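Side-chain contacts in glycerol trinitrate reductase (Agrobacterium tumefaciens, PDB 5EPD), which probably reduces glycerol trinitrate and related substrates as an FMN-dependent oxidoreductase of the old yellow enzyme family: residues 30-35 / 279-284; 73-78 / 192-197. One frame throughout, in Å; residues are numbered along the deposited sequence.

Overall arrangement
From the N terminus the chain first forms the small hairpin of strands 30-31 and 36-37, then enters the eight-stranded parallel barrel. Contact 2 (73-78 / 192-197) joins the second barrel strand to the fourth and closes a loop of 113 residues. Only after that, at the sixth strand, does the chain meet the hairpin again to make contact 1 (30-35 / 279-284), so the loop of contact 2 is nested inside the larger one. The two centres lie about 12 Å apart. Y281 and H283 of contact 1 both hydrogen-bond to E194 of contact 2, while L32 packs on L73, tying the hairpin to the barrel interior.

Contact 1. Residues 30-35 / 279-284; sequences TSLGAI and IAYIHV
A hairpin covering the N-terminal end of the TIM barrel, as in other old yellow enzymes, meets the start of the sixth barrel strand, 281-284. The side chain of L32, at the hairpin bend, reaches inward and crosses that of Y281 obliquely. Both methyls close on the same ring atom: L32 CD1 and L32 CD2 each lie 3.7 Å from Y281 CD2. CD1 also reaches back to Y281 CB, at 3.9 Å, whereas CD2 extends along the ring toward CE2. The forked end of leucine thus meets the ring obliquely, at its CD2-CE2 side. On L32, CG stands opposite the backbone N (chi1 178°), which carries the methyls away from the turn and toward Y281 at the floor of the barrel. The Y281 ring also packs on T310 and I312 of the neighbouring strand.

The bend is tightened by a backbone hydrogen bond from L32 N to I35 O, with G33 and A34 at the tip. Glycine suits position 33 because its backbone takes a positive phi of 44°, and its bare CA can lie 4.3 Å from A280 CB, while A280, whose side chain is a single methyl, comes close to the turn. Beside this apolar meeting a water links the two backbones, accepting from G33 N at 2.8 Å and donating to A280 O at 2.7 Å.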
loop_
_atom_site.group_PDB
_atom_site.type_symbol
_atom_site.label_atom_id
_atom_site.label_comp_id
_atom_site.label_asym_id
_atom_site.label_seq_id
_atom_site.Cartn_x
_atom_site.Cartn_y
_atom_site.Cartn_z
ATOM N N THR A 30 7.719 -2.078 19.789
ATOM C CA THR A 30 6.655 -1.138 19.995
ATOM C C THR A 30 5.391 -1.876 19.641
ATOM O O THR A 30 5.446 -3.055 19.251
ATOM C CB THR A 30 6.871 0.151 19.171
ATOM O OG1 THR A 30 5.715 0.972 19.278
ATOM C CG2 THR A 30 7.158 -0.155 17.704
ATOM N N SER A 31 4.254 -1.229 19.840
ATOM C CA SER A 31 2.999 -1.882 19.505
ATOM C C SER A 31 2.251 -1.051 18.483
ATOM O O SER A 31 2.410 0.164 18.394
ATOM C CB SER A 31 2.148 -2.120 20.751
ATOM O OG SER A 31 2.089 -0.932 21.502
ATOM N N LEU A 32 1.468 -1.742 17.685
ATOM C CA LEU A 32 0.613 -1.118 16.707
ATOM C C LEU A 32 -0.766 -1.684 16.979
ATOM O O LEU A 32 -0.960 -2.894 16.879
ATOM C CB LEU A 32 1.082 -1.479 15.296
ATOM C CG LEU A 32 0.225 -0.916 14.164
ATOM C CD1 LEU A 32 0.301 0.608 14.161
ATOM C CD2 LEU A 32 0.673 -1.520 12.836
ATOM N N GLY A 33 -1.712 -0.816 17.332
ATOM C CA GLY A 33 -3.052 -1.249 17.703
ATOM C C GLY A 33 -2.939 -2.453 18.612
ATOM O O GLY A 33 -2.262 -2.400 19.646
ATOM N N ALA A 34 -3.566 -3.550 18.194
ATOM C CA ALA A 34 -3.473 -4.826 18.907
ATOM C C ALA A 34 -2.020 -5.354 19.030
ATOM O O ALA A 34 -1.494 -5.511 20.137
ATOM C CB ALA A 34 -4.364 -5.869 18.229
ATOM N N ILE A 35 -1.376 -5.590 17.891
ATOM C CA ILE A 35 -0.110 -6.333 17.858
ATOM C C ILE A 35 1.132 -5.634 18.449
ATOM O O ILE A 35 1.112 -4.457 18.825
ATOM C CB ILE A 35 0.213 -6.815 16.427
ATOM C CG1 ILE A 35 0.544 -5.629 15.509
ATOM C CG2 ILE A 35 -0.939 -7.663 15.889
ATOM C CD1 ILE A 35 0.590 -5.983 14.038
ATOM N N ILE A 279 -9.096 4.157 13.839
ATOM C CA ILE A 279 -8.195 3.206 13.182
ATOM C C ILE A 279 -6.795 3.249 13.781
ATOM O O ILE A 279 -6.330 4.285 14.288
ATOM C CB ILE A 279 -8.119 3.363 11.641
ATOM C CG1 ILE A 279 -7.786 4.792 11.247
ATOM C CG2 ILE A 279 -9.418 2.905 10.976
ATOM C CD1 ILE A 279 -7.348 4.900 9.812
ATOM N N ALA A 280 -6.146 2.090 13.713
ATOM C CA ALA A 280 -4.807 1.877 14.266
ATOM C C ALA A 280 -3.732 2.851 13.735
ATOM O O ALA A 280 -2.879 3.282 14.501
ATOM C CB ALA A 280 -4.367 0.440 14.014
ATOM N N TYR A 281 -3.750 3.187 12.443
ATOM C CA TYR A 281 -2.684 4.032 11.911
ATOM C C TYR A 281 -2.964 4.684 10.570
ATOM O O TYR A 281 -3.734 4.173 9.758
ATOM C CB TYR A 281 -1.375 3.230 11.809
ATOM C CG TYR A 281 -1.271 2.258 10.648
ATOM C CD1 TYR A 281 -0.995 2.702 9.361
ATOM C CD2 TYR A 281 -1.399 0.883 10.852
ATOM C CE1 TYR A 281 -0.869 1.806 8.304
ATOM C CE2 TYR A 281 -1.254 -0.027 9.805
ATOM C CZ TYR A 281 -0.990 0.440 8.533
ATOM O OH TYR A 281 -0.858 -0.445 7.491
ATOM N N ILE A 282 -2.299 5.820 10.355
ATOM C CA ILE A 282 -2.172 6.397 9.030
ATOM C C ILE A 282 -0.719 6.258 8.575
ATOM O O ILE A 282 0.217 6.307 9.373
ATOM C CB ILE A 282 -2.650 7.878 8.943
ATOM C CG1 ILE A 282 -1.897 8.784 9.932
ATOM C CG2 ILE A 282 -4.164 7.962 9.158
ATOM C CD1 ILE A 282 -2.231 10.250 9.784
ATOM N N HIS A 283 -0.564 6.068 7.271
ATOM C CA HIS A 283 0.733 5.877 6.626
ATOM C C HIS A 283 0.848 6.980 5.561
ATOM O O HIS A 283 0.140 6.975 4.543
ATOM C CB HIS A 283 0.763 4.469 6.003
ATOM C CG HIS A 283 2.066 4.086 5.377
ATOM N ND1 HIS A 283 2.355 2.782 5.035
ATOM C CD2 HIS A 283 3.159 4.816 5.040
ATOM C CE1 HIS A 283 3.569 2.724 4.512
ATOM N NE2 HIS A 283 4.077 3.946 4.501
ATOM N N VAL A 284 1.737 7.927 5.790
ATOM C CA VAL A 284 1.754 9.124 4.972
ATOM C C VAL A 284 3.020 9.156 4.123
ATOM O O VAL A 284 4.144 9.120 4.652
ATOM C CB VAL A 284 1.612 10.418 5.831
ATOM C CG1 VAL A 284 1.586 11.664 4.944
ATOM C CG2 VAL A 284 0.348 10.347 6.698
HETATM O O HOH W 1 -2.520 1.741 16.682
#

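Contact 2. Residues 73-78 / 192-197; sequences LIISEA and GVEVHG
Van der Waals packing joins I75 and E194 inside the TIM barrel, where side chains of the second and fourth strands meet over the third, 117-122. The two side chains meet at about a right angle. I75 CD1 comes to 3.4 Å from E194 OE2, and I75 CG2 lies 3.9 Å from E194 CD, so two branches of the isoleucine press on the carboxylate from one side. E194 reaches them fully stretched: CG lies opposite the backbone N (chi1 -178°), and chi2 of -180° continues that line. Further along, A78 CB approaches the H196 ring at its edge, near the ring plane, 4.1 Å from CD2. The small methyl suits this spot, since it also touches Q120 and W122.

Hydrogen bonding holds the polar groups of this buried layer. Burying the E194 carboxylate would probably be costly without partners; Y281 and H283 of the sixth strand both bind OE2, and Q120 NE2 bonds weakly to OE1. The S76 hydroxyl donates to E77 O over 2.8 Å, with OG lying 41° above the carbonyl plane, and also bonds to Q120 N.

Aromatic contacts frame the C-terminal end of the strands: H196 meets W122 with nearly parallel rings and Y201 edge-to-face. Its place is consistent with the substrate-binding histidine that relatives carry above the FMN. Helix 61-66 packs outside I74, and helix 227-240 covers V193 and V195.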
loop_
_atom_site.group_PDB
_atom_site.type_symbol
_atom_site.label_atom_id
_atom_site.label_comp_id
_atom_site.label_asym_id
_atom_site.label_seq_id
_atom_site.Cartn_x
_atom_site.Cartn_y
_atom_site.Cartn_z
ATOM N N LEU A 73 7.500 -4.467 10.806
ATOM C CA LEU A 73 6.244 -4.703 10.098
ATOM C C LEU A 73 6.496 -4.669 8.598
ATOM O O LEU A 73 7.196 -3.760 8.090
ATOM C CB LEU A 73 5.205 -3.623 10.468
ATOM C CG LEU A 73 3.817 -3.702 9.802
ATOM C CD1 LEU A 73 3.005 -4.892 10.295
ATOM C CD2 LEU A 73 3.026 -2.421 10.010
ATOM N N ILE A 74 5.935 -5.653 7.890
ATOM C CA ILE A 74 5.951 -5.661 6.429
ATOM C C ILE A 74 4.586 -5.246 5.926
ATOM O O ILE A 74 3.568 -5.790 6.366
ATOM C CB ILE A 74 6.249 -7.060 5.851
ATOM C CG1 ILE A 74 7.647 -7.495 6.209
ATOM C CG2 ILE A 74 6.086 -7.058 4.328
ATOM C CD1 ILE A 74 7.925 -8.956 5.858
ATOM N N ILE A 75 4.553 -4.282 5.012
ATOM C CA ILE A 75 3.323 -4.027 4.259
ATOM C C ILE A 75 3.479 -4.739 2.922
ATOM O O ILE A 75 4.426 -4.472 2.162
ATOM C CB ILE A 75 3.049 -2.532 3.944
ATOM C CG1 ILE A 75 3.379 -1.607 5.117
ATOM C CG2 ILE A 75 1.597 -2.375 3.495
ATOM C CD1 ILE A 75 2.347 -1.654 6.214
ATOM N N SER A 76 2.565 -5.645 2.625
ATOM C CA SER A 76 2.634 -6.361 1.353
ATOM C C SER A 76 2.515 -5.398 0.198
ATOM O O SER A 76 2.017 -4.270 0.338
ATOM C CB SER A 76 1.469 -7.318 1.188
ATOM O OG SER A 76 0.267 -6.583 0.927
ATOM N N GLU A 77 2.968 -5.896 -0.938
ATOM C CA GLU A 77 2.643 -5.352 -2.232
ATOM C C GLU A 77 1.158 -5.077 -2.322
ATOM O O GLU A 77 0.325 -5.828 -1.771
ATOM C CB GLU A 77 3.028 -6.353 -3.319
ATOM C CG GLU A 77 2.390 -7.744 -3.146
ATOM C CD GLU A 77 3.167 -8.833 -3.888
ATOM O OE1 GLU A 77 3.922 -9.627 -3.260
ATOM O OE2 GLU A 77 3.007 -8.897 -5.124
ATOM N N ALA A 78 0.830 -3.988 -3.002
ATOM C CA ALA A 78 -0.563 -3.688 -3.322
ATOM C C ALA A 78 -1.221 -4.913 -3.997
ATOM O O ALA A 78 -0.648 -5.511 -4.922
ATOM C CB ALA A 78 -0.645 -2.475 -4.234
ATOM N N GLY A 192 -3.395 -7.659 9.820
ATOM C CA GLY A 192 -4.289 -6.535 9.558
ATOM C C GLY A 192 -4.191 -6.150 8.082
ATOM O O GLY A 192 -3.545 -6.851 7.295
ATOM N N VAL A 193 -4.815 -5.029 7.725
ATOM C CA VAL A 193 -4.761 -4.499 6.361
ATOM C C VAL A 193 -4.430 -3.017 6.309
ATOM O O VAL A 193 -4.573 -2.281 7.304
ATOM C CB VAL A 193 -6.094 -4.670 5.619
ATOM C CG1 VAL A 193 -6.467 -6.148 5.542
ATOM C CG2 VAL A 193 -7.189 -3.844 6.296
ATOM N N GLU A 194 -4.011 -2.593 5.122
ATOM C CA GLU A 194 -3.753 -1.191 4.841
ATOM C C GLU A 194 -4.524 -0.796 3.572
ATOM O O GLU A 194 -4.223 -1.237 2.487
ATOM C CB GLU A 194 -2.260 -0.940 4.648
ATOM C CG GLU A 194 -1.987 0.522 4.397
ATOM C CD GLU A 194 -0.540 0.837 4.198
ATOM O OE1 GLU A 194 -0.167 1.121 3.033
ATOM O OE2 GLU A 194 0.205 0.817 5.203
ATOM N N VAL A 195 -5.528 0.045 3.725
ATOM C CA VAL A 195 -6.322 0.551 2.603
ATOM C C VAL A 195 -5.415 1.432 1.724
ATOM O O VAL A 195 -4.792 2.388 2.223
ATOM C CB VAL A 195 -7.564 1.333 3.147
ATOM C CG1 VAL A 195 -8.350 2.027 2.031
ATOM C CG2 VAL A 195 -8.478 0.383 3.920
ATOM N N HIS A 196 -5.306 1.120 0.431
ATOM C CA HIS A 196 -4.488 1.983 -0.442
ATOM C C HIS A 196 -5.277 3.271 -0.848
ATOM O O HIS A 196 -6.065 3.287 -1.832
ATOM C CB HIS A 196 -3.952 1.214 -1.673
ATOM C CG HIS A 196 -2.736 1.839 -2.315
ATOM N ND1 HIS A 196 -2.327 3.138 -2.069
ATOM C CD2 HIS A 196 -1.858 1.336 -3.217
ATOM C CE1 HIS A 196 -1.237 3.399 -2.768
ATOM N NE2 HIS A 196 -0.930 2.320 -3.476
ATOM N N GLY A 197 -5.049 4.347 -0.080
ATOM C CA GLY A 197 -5.716 5.636 -0.311
ATOM C C GLY A 197 -4.827 6.665 -1.008
ATOM O O GLY A 197 -5.168 7.865 -1.031
#